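Local coordinates for protein nucleocapsid (Crimean-congo hemorrhagic fever virus, PDB 4AKL) that binds single- and double-stranded RNA, probably takes part in packaging the viral genome, and displays a sequence-non-specific double-stranded DNA endonuclease activity, at residues A[371-376]-A[446-451]; A[112-117]-A[362-367]; A[227-232]-A[281-286]; A[202-207]-A[251-256]; A[41-46]-A[68-73]. All blocks are in the same frame, centred on the assembly; numbering follows the deposited sequence.

Contact 1. Residues A[371-376]-A[446-451]; sequences NRIYMH and MDIVAS
Asp447 OD2 accepts a hydrogen bond from the backbone N of Arg372 at 3.0 Å, the donor hydrogen pointing almost straight at the oxygen (N-H...O 175°). The amide comes from above the carboxylate plane rather than within it. Asp447 suits the place because its short side chain, with CG set beside its own backbone N (chi1 -65°), reaches the start of the 3-10 turn 372-374 directly. The Arg372 side chain turns away: the same oxygen lies well out of the guanidinium plane, no N-H points at it, and NE stays 4.5 Å from Asp447 OD2, too far for a salt bridge, though the opposite charges probably still attract weakly.

Beside this bond the flat amide of Asn371 stacks on the carboxylate, the two planes 26° apart and the side chains sliding past each other in opposite directions. Asn371 OD1 lies 3.3 Å from Asp447 CB, but it accepts a hydrogen bond from the backbone N of Ile373 at 3.0 Å, in the carbonyl plane and on a lone pair. That bond probably helps fix the amide's rotation, leaving it roughly stacked on the carboxylate.

Ile373 CD1 touches Ile448 CD1 at 3.6 Å, and Ile448 CG1 lies against Arg372 CB, so two isoleucines add a small apolar touch beside the polar bond at the surface. Ile373 also leans on Ile180 of helix 163-181. Asp447 thus ties the lead-in to helix 450-460 to the 371-376 loop, whose Asn371 side chain closes an Asx turn at the head of a short 3-10 turn.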
# COMPACT_ATOMS: atom_id res chain seq x y z
N ASN A 371 14.99 9.69 2.17
CA ASN A 371 14.34 8.88 3.20
C ASN A 371 13.43 7.85 2.51
O ASN A 371 12.62 8.20 1.68
CB ASN A 371 13.53 9.75 4.14
CG ASN A 371 13.05 9.01 5.36
OD1 ASN A 371 12.48 7.93 5.25
ND2 ASN A 371 13.27 9.58 6.51
N ARG A 372 13.59 6.59 2.89
CA ARG A 372 12.86 5.49 2.31
C ARG A 372 11.39 5.55 2.41
O ARG A 372 10.71 4.93 1.63
CB ARG A 372 13.28 4.16 2.97
CG ARG A 372 14.33 3.40 2.24
CD ARG A 372 15.43 4.24 1.78
NE ARG A 372 16.71 3.59 1.42
CZ ARG A 372 17.02 2.28 1.29
NH1 ARG A 372 16.17 1.25 1.48
NH2 ARG A 372 18.27 1.98 0.96
N ILE A 373 10.88 6.29 3.37
CA ILE A 373 9.46 6.45 3.49
C ILE A 373 8.89 7.04 2.18
O ILE A 373 7.70 6.83 1.83
CB ILE A 373 9.15 7.32 4.76
CG1 ILE A 373 7.69 7.18 5.22
CG2 ILE A 373 9.48 8.81 4.49
CD1 ILE A 373 7.19 5.72 5.61
N TYR A 374 9.72 7.77 1.44
CA TYR A 374 9.26 8.39 0.23
C TYR A 374 9.26 7.53 -1.02
O TYR A 374 8.69 7.93 -2.04
CB TYR A 374 10.11 9.61 -0.07
CG TYR A 374 9.92 10.71 0.91
CD1 TYR A 374 8.66 11.27 1.13
CD2 TYR A 374 11.01 11.24 1.61
CE1 TYR A 374 8.47 12.31 2.02
CE2 TYR A 374 10.84 12.27 2.50
CZ TYR A 374 9.54 12.81 2.70
OH TYR A 374 9.36 13.83 3.58
N MET A 375 9.90 6.39 -0.95
CA MET A 375 10.03 5.49 -2.10
C MET A 375 8.70 5.15 -2.72
O MET A 375 7.72 4.98 -1.99
CB MET A 375 10.72 4.19 -1.66
CG MET A 375 11.12 3.31 -2.80
SD MET A 375 12.07 1.87 -2.22
CE MET A 375 13.62 2.61 -1.90
N HIS A 376 8.67 5.06 -4.03
CA HIS A 376 7.43 4.64 -4.75
C HIS A 376 7.13 3.21 -4.41
O HIS A 376 8.06 2.38 -4.30
CB HIS A 376 7.60 4.84 -6.24
CG HIS A 376 6.35 4.63 -7.05
ND1 HIS A 376 5.86 3.38 -7.35
CD2 HIS A 376 5.52 5.51 -7.65
CE1 HIS A 376 4.78 3.51 -8.10
NE2 HIS A 376 4.55 4.79 -8.30
N MET A 446 16.03 4.55 12.04
CA MET A 446 15.57 3.78 10.91
C MET A 446 14.54 4.61 10.16
O MET A 446 13.66 5.18 10.77
CB MET A 446 14.93 2.48 11.37
CG MET A 446 15.83 1.62 12.22
SD MET A 446 14.94 0.15 12.76
CE MET A 446 15.27 -0.96 11.39
N ASP A 447 14.66 4.67 8.83
CA ASP A 447 13.62 5.28 8.00
C ASP A 447 12.31 4.50 8.20
O ASP A 447 11.25 5.06 8.27
CB ASP A 447 14.00 5.25 6.50
CG ASP A 447 15.24 6.11 6.17
OD1 ASP A 447 15.77 6.76 7.10
OD2 ASP A 447 15.68 6.11 4.98
N ILE A 448 12.42 3.19 8.28
CA ILE A 448 11.27 2.28 8.27
C ILE A 448 11.30 1.31 9.41
O ILE A 448 12.25 0.52 9.50
CB ILE A 448 11.28 1.45 6.94
CG1 ILE A 448 10.98 2.35 5.73
CG2 ILE A 448 10.25 0.23 6.99
CD1 ILE A 448 9.77 3.16 5.91
N VAL A 449 10.26 1.34 10.26
CA VAL A 449 10.11 0.38 11.37
C VAL A 449 8.96 -0.57 10.97
O VAL A 449 7.79 -0.18 11.05
CB VAL A 449 9.85 1.09 12.66
CG1 VAL A 449 9.57 0.10 13.83
CG2 VAL A 449 11.04 1.96 13.01
N ALA A 450 9.32 -1.80 10.53
CA ALA A 450 8.33 -2.80 10.09
C ALA A 450 7.15 -3.00 11.06
O ALA A 450 6.02 -3.07 10.64
CB ALA A 450 8.99 -4.17 9.85
N SER A 451 7.43 -3.11 12.34
CA SER A 451 6.38 -3.32 13.35
C SER A 451 5.42 -2.15 13.44
O SER A 451 4.24 -2.35 13.70
CB SER A 451 7.01 -3.60 14.72
OG SER A 451 7.86 -2.52 15.08

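Contact 2. Residues A[112-117]-A[362-367]; sequences ELKVEV and LFADDS
Ser367 OG donates a hydrogen bond to Lys114 O at 2.8 Å, approaching from above the carbonyl plane. Serine fits here because its hydroxyl, placed between its own backbone N and carbonyl carbon (chi1 58°), faces the Lys114 carbonyl, while its small CB can lie close to the same oxygen. Ala364 CB packs against Lys114 O at 3.7 Å, and its methyl is compact enough to let the CA atoms of Lys114 and Ala364 come within 4.8 Å.

The aliphatic part of Lys114 runs along the backbone of 362-363. Its CG lies near Leu362 O, and after a bend at chi3 (56°) its CE sits 3.4 Å from Phe363 O. The ammonium is hydrogen-bonded to Glu361 O, which anchors the far end of the chain. Val115 adds a looser apolar edge beside Ser367.

Further out, backbone hydrogen bonds between Val115 and Gln369 and between Ala364 and Leu380 help hold the two segments, and Tyr110 OH bonds to Leu362 O. The Leu362 side chain touches helix 306-316, and that of Phe363 packs on helix 341-350. Across the contact a neutral hydroxyl serves the Lys114 carbonyl; the lysine's charge is probably stabilised by Glu361 O just outside it.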
# COMPACT_ATOMS: atom_id res chain seq x y z
N GLU A 112 14.63 5.61 -12.66
CA GLU A 112 14.64 6.84 -11.87
C GLU A 112 14.05 6.64 -10.50
O GLU A 112 14.51 7.27 -9.53
CB GLU A 112 13.88 7.94 -12.61
CG GLU A 112 13.91 9.25 -11.93
CD GLU A 112 13.34 10.38 -12.78
OE1 GLU A 112 12.40 10.16 -13.59
OE2 GLU A 112 13.82 11.48 -12.64
N LEU A 113 13.04 5.79 -10.39
CA LEU A 113 12.35 5.58 -9.10
C LEU A 113 13.20 4.76 -8.10
O LEU A 113 12.96 4.78 -6.90
CB LEU A 113 10.92 4.99 -9.33
CG LEU A 113 9.84 5.87 -10.03
CD1 LEU A 113 8.51 5.04 -10.23
CD2 LEU A 113 9.54 7.16 -9.28
N LYS A 114 14.20 4.06 -8.61
CA LYS A 114 15.20 3.43 -7.76
C LYS A 114 16.06 4.54 -7.05
O LYS A 114 16.72 4.25 -6.07
CB LYS A 114 16.15 2.51 -8.59
CG LYS A 114 15.61 1.14 -8.99
CD LYS A 114 16.63 0.37 -9.93
CE LYS A 114 18.04 0.19 -9.34
NZ LYS A 114 18.79 -0.95 -9.98
N VAL A 115 16.04 5.75 -7.56
CA VAL A 115 16.89 6.84 -7.09
C VAL A 115 16.10 7.99 -6.44
O VAL A 115 16.50 8.47 -5.39
CB VAL A 115 17.72 7.41 -8.28
CG1 VAL A 115 18.55 8.58 -7.86
CG2 VAL A 115 18.65 6.27 -8.92
N GLU A 116 14.99 8.39 -7.07
CA GLU A 116 14.27 9.61 -6.69
C GLU A 116 12.87 9.37 -6.17
O GLU A 116 12.19 8.34 -6.49
CB GLU A 116 14.10 10.57 -7.87
CG GLU A 116 15.30 10.81 -8.80
CD GLU A 116 16.31 11.84 -8.27
OE1 GLU A 116 16.18 12.25 -7.08
OE2 GLU A 116 17.24 12.22 -9.06
N VAL A 117 12.44 10.34 -5.39
CA VAL A 117 11.10 10.47 -4.92
C VAL A 117 10.16 10.49 -6.13
O VAL A 117 10.47 11.12 -7.15
CB VAL A 117 10.95 11.79 -4.10
CG1 VAL A 117 9.47 12.08 -3.81
CG2 VAL A 117 11.81 11.71 -2.80
N LEU A 362 16.17 -4.94 -9.82
CA LEU A 362 15.09 -4.10 -9.30
C LEU A 362 15.38 -3.45 -7.90
O LEU A 362 14.82 -2.40 -7.56
CB LEU A 362 13.78 -4.87 -9.27
CG LEU A 362 13.36 -5.53 -10.58
CD1 LEU A 362 12.02 -6.28 -10.37
CD2 LEU A 362 13.28 -4.53 -11.74
N PHE A 363 16.26 -4.07 -7.11
CA PHE A 363 16.56 -3.55 -5.77
C PHE A 363 17.00 -2.12 -5.76
O PHE A 363 17.88 -1.72 -6.52
CB PHE A 363 17.65 -4.38 -5.07
CG PHE A 363 17.22 -5.75 -4.62
CD1 PHE A 363 15.99 -6.00 -4.16
CD2 PHE A 363 18.14 -6.81 -4.63
CE1 PHE A 363 15.61 -7.29 -3.72
CE2 PHE A 363 17.77 -8.07 -4.22
CZ PHE A 363 16.48 -8.30 -3.74
N ALA A 364 16.42 -1.33 -4.87
CA ALA A 364 16.85 0.07 -4.73
C ALA A 364 17.67 0.37 -3.47
O ALA A 364 17.96 1.54 -3.14
CB ALA A 364 15.61 1.01 -4.79
N ASP A 365 18.05 -0.66 -2.74
CA ASP A 365 18.70 -0.49 -1.43
C ASP A 365 19.87 0.48 -1.43
O ASP A 365 20.01 1.27 -0.52
CB ASP A 365 19.19 -1.84 -0.86
CG ASP A 365 18.04 -2.87 -0.74
OD1 ASP A 365 17.53 -3.31 -1.76
OD2 ASP A 365 17.64 -3.19 0.38
N ASP A 366 20.70 0.40 -2.44
CA ASP A 366 21.94 1.18 -2.49
C ASP A 366 21.87 2.36 -3.40
O ASP A 366 22.82 3.17 -3.42
CB ASP A 366 23.08 0.25 -2.95
CG ASP A 366 23.50 -0.74 -1.86
OD1 ASP A 366 23.42 -0.41 -0.65
OD2 ASP A 366 23.93 -1.84 -2.22
N SER A 367 20.77 2.48 -4.15
CA SER A 367 20.64 3.56 -5.15
C SER A 367 19.78 4.75 -4.64
O SER A 367 20.03 5.89 -5.00
CB SER A 367 20.07 2.96 -6.43
OG SER A 367 18.80 2.34 -6.13

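Contact 3. Residues A[227-232]-A[281-286]; sequences GIALVA and LKHVAK
The chain enters helix 230-242 beside helix 270-292, with Ala232 and His283 only 4.9 Å apart between CA atoms and Ala229 at the N-cap position. His283 carries much of the interface. Ala229 CB sits over one face of its imidazole, 3.8 Å from the ring centroid, in a CH-pi contact; an alanine methyl is small enough to rest there while the backbone turns into the helix. Val231 reaches the base of the same side chain, its CG1 lying 3.4 Å from His283 CB, and the two side chains cross at about a right angle. Because CG1 of Val231 lies anti to the backbone N (chi1 164°), that methyl is carried across to His283.

The ring is held from beyond the two segments as well: His283 NE2 is hydrogen-bonded to Asn221 OD1, which probably helps fix the rotation of the imidazole, with its face toward Ala229.

The next residue, Ala232, sets its CB between His283 and Lys286, one turn apart on helix 270-292: 3.6 Å from His283 O and 4.0 Å from Lys286 CG. Its lack of bulk allows this close approach of the helices. Lys286 bends at chi2 (64°) and crosses Ile228 at about a right angle, Ile228 CD1 being 3.3 Å from Lys286 CE, tighter than ordinary van der Waals contact. The lysine here works through its methylenes.

Val231 also touches Trp217 and Ile220 of the preceding loop. Cohesion across the contact is thus mainly dispersive, with His283 NE2 bonded to Asn221 OD1 and the ring face used as an apolar surface.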
# COMPACT_ATOMS: atom_id res chain seq x y z
N GLY A 227 0.74 34.57 -4.38
CA GLY A 227 0.78 34.60 -5.86
C GLY A 227 -0.10 33.60 -6.63
O GLY A 227 0.01 33.50 -7.85
N ILE A 228 -0.96 32.89 -5.91
CA ILE A 228 -1.84 31.87 -6.48
C ILE A 228 -3.30 32.41 -6.63
O ILE A 228 -3.83 33.00 -5.69
CB ILE A 228 -1.76 30.62 -5.58
CG1 ILE A 228 -2.14 29.33 -6.33
CG2 ILE A 228 -2.57 30.79 -4.28
CD1 ILE A 228 -1.14 28.12 -5.89
N ALA A 229 -3.92 32.19 -7.81
CA ALA A 229 -5.28 32.70 -8.13
C ALA A 229 -6.35 32.23 -7.14
O ALA A 229 -6.53 31.02 -6.92
CB ALA A 229 -5.69 32.28 -9.51
N LEU A 230 -7.06 33.18 -6.56
CA LEU A 230 -8.11 32.88 -5.58
C LEU A 230 -9.11 31.83 -6.10
O LEU A 230 -9.59 30.98 -5.32
CB LEU A 230 -8.83 34.15 -5.14
CG LEU A 230 -7.97 35.22 -4.43
CD1 LEU A 230 -8.78 36.57 -4.34
CD2 LEU A 230 -7.46 34.74 -3.06
N VAL A 231 -9.40 31.88 -7.40
CA VAL A 231 -10.22 30.86 -8.07
C VAL A 231 -9.65 29.46 -7.89
O VAL A 231 -10.40 28.54 -7.57
CB VAL A 231 -10.38 31.14 -9.61
CG1 VAL A 231 -10.87 29.89 -10.36
CG2 VAL A 231 -11.31 32.30 -9.84
N ALA A 232 -8.34 29.31 -8.08
CA ALA A 232 -7.67 28.00 -7.90
C ALA A 232 -7.75 27.52 -6.44
O ALA A 232 -8.27 26.44 -6.16
CB ALA A 232 -6.22 28.07 -8.35
N LEU A 281 -9.62 28.02 -17.39
CA LEU A 281 -9.03 26.66 -17.52
C LEU A 281 -7.67 26.52 -16.83
O LEU A 281 -7.41 25.45 -16.23
CB LEU A 281 -8.93 26.22 -19.00
CG LEU A 281 -10.30 26.06 -19.68
CD1 LEU A 281 -10.16 25.82 -21.20
CD2 LEU A 281 -11.12 24.94 -19.00
N LYS A 282 -6.82 27.56 -16.89
CA LYS A 282 -5.55 27.56 -16.13
C LYS A 282 -5.89 27.43 -14.65
O LYS A 282 -5.27 26.66 -13.94
CB LYS A 282 -4.73 28.85 -16.32
CG LYS A 282 -4.48 29.31 -17.74
CD LYS A 282 -3.75 28.29 -18.55
CE LYS A 282 -3.44 28.84 -19.95
NZ LYS A 282 -2.18 28.27 -20.49
N HIS A 283 -6.89 28.19 -14.20
CA HIS A 283 -7.25 28.15 -12.79
C HIS A 283 -7.84 26.80 -12.37
O HIS A 283 -7.54 26.35 -11.27
CB HIS A 283 -8.17 29.29 -12.39
CG HIS A 283 -7.63 30.65 -12.74
ND1 HIS A 283 -6.28 30.95 -12.67
CD2 HIS A 283 -8.25 31.78 -13.15
CE1 HIS A 283 -6.10 32.21 -13.03
NE2 HIS A 283 -7.29 32.74 -13.32
N VAL A 284 -8.63 26.14 -13.23
CA VAL A 284 -9.18 24.79 -12.90
C VAL A 284 -8.09 23.69 -12.83
O VAL A 284 -8.11 22.82 -11.93
CB VAL A 284 -10.34 24.37 -13.85
CG1 VAL A 284 -10.79 22.90 -13.58
CG2 VAL A 284 -11.51 25.31 -13.66
N ALA A 285 -7.15 23.73 -13.79
CA ALA A 285 -6.00 22.85 -13.79
C ALA A 285 -5.17 23.13 -12.54
O ALA A 285 -4.82 22.20 -11.83
CB ALA A 285 -5.16 23.00 -15.07
N LYS A 286 -4.87 24.40 -12.26
CA LYS A 286 -4.06 24.77 -11.07
C LYS A 286 -4.73 24.30 -9.75
O LYS A 286 -4.02 23.86 -8.81
CB LYS A 286 -3.75 26.27 -11.07
CG LYS A 286 -2.82 26.79 -9.97
CD LYS A 286 -1.39 26.22 -10.05
CE LYS A 286 -0.57 26.73 -8.86
NZ LYS A 286 0.81 26.18 -8.78

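Contact 4. Residues A[202-207]-A[251-256]; sequences REFVKG and KKTVEA
This is a buried packing contact in which the end of helix 195-204 meets the middle of helix 245-263. Thr253 is its centre: CG2 stands over one face of the Phe204 ring, 3.6 Å from the centroid and 22° off the ring normal, a CH-pi contact displaced toward the rim at CZ. The methyl gets there because it is anti to the Thr253 backbone N, with OG1 held on the other branch (chi1 -73°). Val254 CG2 meets the same ring at its edge, 4.2 Å from Phe204 CZ, so the aromatic is bounded by two consecutive residues of one helix.

Phe204 is the last residue of its helix, and the chain turns off at Gly207, where positive phi suits glycine: a CB would be jammed against the preceding carbonyl oxygen. This is helix-to-helix packing within an all-helical region, with a flat aromatic lying against a beta-branched pair, Thr253 and Val254. The Gly207 backbone passes close by, its N 3.4 Å from Thr253 OG1. That hydroxyl is hydrogen-bonded to Glu249 O in its own helix, which satisfies it in a buried place. The Trp200 ring meets that of Phe204, their planes about 10° apart, while Val254 also leans on Leu280 and Leu281 of helix 270-292.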
# COMPACT_ATOMS: atom_id res chain seq x y z
N ARG A 202 -18.80 27.17 -5.09
CA ARG A 202 -19.87 26.18 -4.97
C ARG A 202 -21.05 26.56 -5.87
O ARG A 202 -21.61 25.72 -6.53
CB ARG A 202 -20.31 25.99 -3.50
CG ARG A 202 -21.37 24.84 -3.27
CD ARG A 202 -21.61 24.48 -1.77
NE ARG A 202 -21.02 25.49 -0.88
CZ ARG A 202 -20.02 25.31 -0.01
NH1 ARG A 202 -19.44 24.10 0.19
NH2 ARG A 202 -19.60 26.36 0.71
N GLU A 203 -21.40 27.84 -5.89
CA GLU A 203 -22.48 28.32 -6.77
C GLU A 203 -22.08 28.29 -8.28
O GLU A 203 -22.86 27.84 -9.13
CB GLU A 203 -22.94 29.70 -6.34
CG GLU A 203 -23.79 29.70 -5.04
CD GLU A 203 -25.21 29.15 -5.24
OE1 GLU A 203 -25.81 29.37 -6.32
OE2 GLU A 203 -25.73 28.51 -4.31
N PHE A 204 -20.88 28.77 -8.59
CA PHE A 204 -20.35 28.79 -9.96
C PHE A 204 -20.42 27.40 -10.62
O PHE A 204 -20.94 27.26 -11.73
CB PHE A 204 -18.90 29.31 -9.96
CG PHE A 204 -18.22 29.23 -11.29
CD1 PHE A 204 -18.50 30.19 -12.28
CD2 PHE A 204 -17.31 28.21 -11.58
CE1 PHE A 204 -17.87 30.13 -13.53
CE2 PHE A 204 -16.67 28.14 -12.84
CZ PHE A 204 -16.96 29.12 -13.81
N VAL A 205 -19.93 26.38 -9.91
CA VAL A 205 -19.87 25.04 -10.47
C VAL A 205 -21.23 24.33 -10.64
O VAL A 205 -21.25 23.22 -11.16
CB VAL A 205 -18.88 24.12 -9.68
CG1 VAL A 205 -17.51 24.82 -9.56
CG2 VAL A 205 -19.45 23.67 -8.29
N LYS A 206 -22.35 24.94 -10.21
CA LYS A 206 -23.68 24.42 -10.58
C LYS A 206 -24.05 24.70 -12.07
O LYS A 206 -25.10 24.25 -12.54
CB LYS A 206 -24.81 24.97 -9.69
CG LYS A 206 -24.93 24.36 -8.27
CD LYS A 206 -24.53 25.35 -7.22
CE LYS A 206 -24.92 24.93 -5.79
NZ LYS A 206 -26.16 25.63 -5.36
N GLY A 207 -23.20 25.42 -12.80
CA GLY A 207 -23.49 25.84 -14.20
C GLY A 207 -23.85 27.33 -14.32
O GLY A 207 -24.33 27.78 -15.38
N LYS A 251 -15.04 22.42 -15.03
CA LYS A 251 -14.66 22.32 -16.46
C LYS A 251 -15.90 22.40 -17.35
O LYS A 251 -15.95 23.16 -18.27
CB LYS A 251 -13.87 21.04 -16.73
CG LYS A 251 -13.38 20.87 -18.20
CD LYS A 251 -12.30 19.77 -18.30
CE LYS A 251 -12.00 19.38 -19.76
NZ LYS A 251 -13.07 18.51 -20.34
N LYS A 252 -16.92 21.61 -17.03
CA LYS A 252 -18.23 21.65 -17.72
C LYS A 252 -18.86 23.08 -17.73
O LYS A 252 -19.48 23.54 -18.72
CB LYS A 252 -19.16 20.72 -16.97
CG LYS A 252 -20.55 20.52 -17.54
CD LYS A 252 -21.31 19.49 -16.67
CE LYS A 252 -20.84 18.06 -16.93
NZ LYS A 252 -21.56 17.04 -16.08
N THR A 253 -18.72 23.77 -16.61
CA THR A 253 -19.27 25.10 -16.46
C THR A 253 -18.56 26.05 -17.40
O THR A 253 -19.22 26.85 -18.01
CB THR A 253 -19.18 25.59 -15.02
OG1 THR A 253 -20.16 24.88 -14.25
CG2 THR A 253 -19.45 27.09 -14.89
N VAL A 254 -17.23 25.92 -17.50
CA VAL A 254 -16.40 26.77 -18.36
C VAL A 254 -16.70 26.48 -19.83
O VAL A 254 -16.72 27.41 -20.62
CB VAL A 254 -14.86 26.65 -18.05
CG1 VAL A 254 -14.04 27.55 -18.97
CG2 VAL A 254 -14.57 27.03 -16.60
N GLU A 255 -16.93 25.22 -20.17
CA GLU A 255 -17.32 24.82 -21.52
C GLU A 255 -18.69 25.38 -21.83
O GLU A 255 -18.95 25.79 -22.97
CB GLU A 255 -17.33 23.28 -21.69
CG GLU A 255 -15.93 22.58 -21.60
CD GLU A 255 -15.99 21.03 -21.42
OE1 GLU A 255 -17.11 20.45 -21.41
OE2 GLU A 255 -14.91 20.40 -21.28
N ALA A 256 -19.56 25.41 -20.82
CA ALA A 256 -20.88 26.02 -20.98
C ALA A 256 -20.74 27.51 -21.31
O ALA A 256 -21.44 28.03 -22.20
CB ALA A 256 -21.72 25.81 -19.72

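Contact 5. Residues A[41-46]-A[68-73]; sequences PNLDRF and VEATKF
Glu69 CG lies anti to the backbone N (chi1 177°) and the chain then bends at chi2, while Arg45 leaves its backbone with CG between N and the carbonyl carbon (chi1 77°) and runs extended to NE; the two side chains arrive from opposite directions. They meet end-on in a two-nitrogen salt bridge. Arg45 NH2 bonds to Glu69 OE1 at 2.6 Å, on the syn side but tilted out of both planes and distinctly bent, and Arg45 NH1 bonds to Glu69 OE2 at 3.1 Å from above the carboxylate plane. The two planes stand 56° apart, making the grip twisted rather than coplanar.

A water links the same acid to the loop, donating to Glu69 OE2 and accepting from Asn42 N. Phe46 brings its ring edge to Glu69 OE1, its CZ 3.6 Å away, and Phe46 CZ also lies over one face of the Arg45 guanidinium, offset toward its rim.

Beneath the charges the packing is apolar. Leu43 CD2 lies 3.7 Å from Glu69 CG and its CD1 touches Ala70 CB at 3.9 Å; the alanine is small enough to admit the leucine's fork. Pro41 CG rests 3.6 Å from Ala70 O, its rigid ring fitting against the last turn of helix 56-71. Leu43 and Phe46 both continue onto Ile436 of helix 425-440. The carboxylate, served by two guanidinium nitrogens and a water, is probably held in its charged form.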
# COMPACT_ATOMS: atom_id res chain seq x y z
N PRO A 41 2.64 -17.20 19.24
CA PRO A 41 4.06 -17.33 19.38
C PRO A 41 4.58 -16.54 20.59
O PRO A 41 4.11 -15.45 20.89
CB PRO A 41 4.61 -16.74 18.08
CG PRO A 41 3.45 -16.49 17.20
CD PRO A 41 2.29 -16.36 18.08
N ASN A 42 5.53 -17.13 21.29
CA ASN A 42 6.11 -16.54 22.47
C ASN A 42 7.49 -16.09 22.06
O ASN A 42 8.37 -16.92 21.77
CB ASN A 42 6.19 -17.55 23.60
CG ASN A 42 6.54 -16.89 24.95
OD1 ASN A 42 7.22 -15.87 25.02
ND2 ASN A 42 6.05 -17.48 26.02
N LEU A 43 7.68 -14.77 22.04
CA LEU A 43 8.92 -14.19 21.58
C LEU A 43 9.77 -13.65 22.73
O LEU A 43 10.79 -13.03 22.49
CB LEU A 43 8.62 -13.10 20.55
CG LEU A 43 7.66 -13.41 19.37
CD1 LEU A 43 7.53 -12.22 18.41
CD2 LEU A 43 8.09 -14.63 18.60
N ASP A 44 9.34 -13.89 23.97
CA ASP A 44 9.99 -13.38 25.19
C ASP A 44 11.46 -13.57 25.17
O ASP A 44 12.22 -12.62 25.36
CB ASP A 44 9.44 -14.08 26.47
CG ASP A 44 8.08 -13.53 26.94
OD1 ASP A 44 7.63 -12.51 26.42
OD2 ASP A 44 7.44 -14.14 27.84
N ARG A 45 11.89 -14.80 24.93
CA ARG A 45 13.30 -15.13 24.99
C ARG A 45 14.16 -14.26 24.07
O ARG A 45 15.33 -14.06 24.36
CB ARG A 45 13.54 -16.61 24.68
CG ARG A 45 13.45 -16.99 23.17
CD ARG A 45 13.48 -18.53 23.08
NE ARG A 45 13.42 -19.04 21.72
CZ ARG A 45 12.31 -19.24 21.01
NH1 ARG A 45 11.10 -18.96 21.50
NH2 ARG A 45 12.41 -19.71 19.78
N PHE A 46 13.60 -13.75 22.99
CA PHE A 46 14.40 -12.94 22.06
C PHE A 46 14.76 -11.56 22.64
O PHE A 46 15.69 -10.91 22.15
CB PHE A 46 13.73 -12.78 20.71
CG PHE A 46 13.51 -14.11 19.98
CD1 PHE A 46 14.55 -14.73 19.31
CD2 PHE A 46 12.26 -14.70 19.96
CE1 PHE A 46 14.36 -15.95 18.65
CE2 PHE A 46 12.05 -15.91 19.30
CZ PHE A 46 13.11 -16.54 18.64
N VAL A 68 10.59 -14.73 12.08
CA VAL A 68 10.18 -16.03 11.55
C VAL A 68 9.30 -16.80 12.55
O VAL A 68 8.29 -17.41 12.16
CB VAL A 68 11.33 -16.84 11.13
CG1 VAL A 68 10.88 -18.29 10.91
CG2 VAL A 68 11.90 -16.19 9.90
N GLU A 69 9.69 -16.76 13.81
CA GLU A 69 8.94 -17.43 14.86
C GLU A 69 7.54 -16.82 14.99
O GLU A 69 6.56 -17.54 15.09
CB GLU A 69 9.68 -17.35 16.17
CG GLU A 69 8.87 -17.99 17.32
CD GLU A 69 9.65 -18.92 18.15
OE1 GLU A 69 10.81 -19.23 17.77
OE2 GLU A 69 9.10 -19.36 19.20
N ALA A 70 7.48 -15.49 14.97
CA ALA A 70 6.24 -14.80 14.94
C ALA A 70 5.30 -15.22 13.78
O ALA A 70 4.09 -15.17 13.93
CB ALA A 70 6.51 -13.31 14.85
N THR A 71 5.85 -15.63 12.64
CA THR A 71 5.08 -15.79 11.45
C THR A 71 5.03 -17.19 10.84
O THR A 71 4.25 -17.42 9.94
CB THR A 71 5.63 -14.85 10.35
OG1 THR A 71 6.98 -15.14 10.15
CG2 THR A 71 5.57 -13.45 10.77
N LYS A 72 5.87 -18.09 11.31
CA LYS A 72 6.04 -19.35 10.71
C LYS A 72 4.71 -20.10 10.41
O LYS A 72 4.55 -20.66 9.33
CB LYS A 72 6.90 -20.24 11.66
CG LYS A 72 7.76 -21.23 10.99
CD LYS A 72 8.50 -22.09 12.05
CE LYS A 72 9.44 -23.18 11.46
NZ LYS A 72 9.27 -23.53 10.01
N PHE A 73 3.76 -20.09 11.35
CA PHE A 73 2.60 -20.99 11.26
C PHE A 73 1.26 -20.27 11.07
O PHE A 73 0.22 -20.89 11.11
CB PHE A 73 2.54 -21.93 12.49
CG PHE A 73 3.73 -22.87 12.63
CD1 PHE A 73 3.95 -23.88 11.70
CD2 PHE A 73 4.61 -22.75 13.69
CE1 PHE A 73 5.05 -24.76 11.80
CE2 PHE A 73 5.72 -23.62 13.83
CZ PHE A 73 5.94 -24.63 12.87
O HOH W 1 6.50 -19.17 19.65

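In the fold
Along the chain contact 5 comes first, joining the lead-in to helix 45-52 with the last turn of helix 56-71. Contact 2 closes a long loop within which contacts 3 and 4 lie; their segments alternate. These two share a helical bundle, their centres 14 Å apart, and touch where Leu281 of helix 270-292 meets Val254 of helix 245-263. Contact 1 follows contact 2 in sequence, yet both use the region between helices 355-360 and 385-392; their centres are 13 Å apart and they touch, Met375 packing on Ala364. Contacts 4 and 5 lie on opposite sides of the chain's centre, about 59 Å between centres, consistent with an extended arrangement of this largely helical chain.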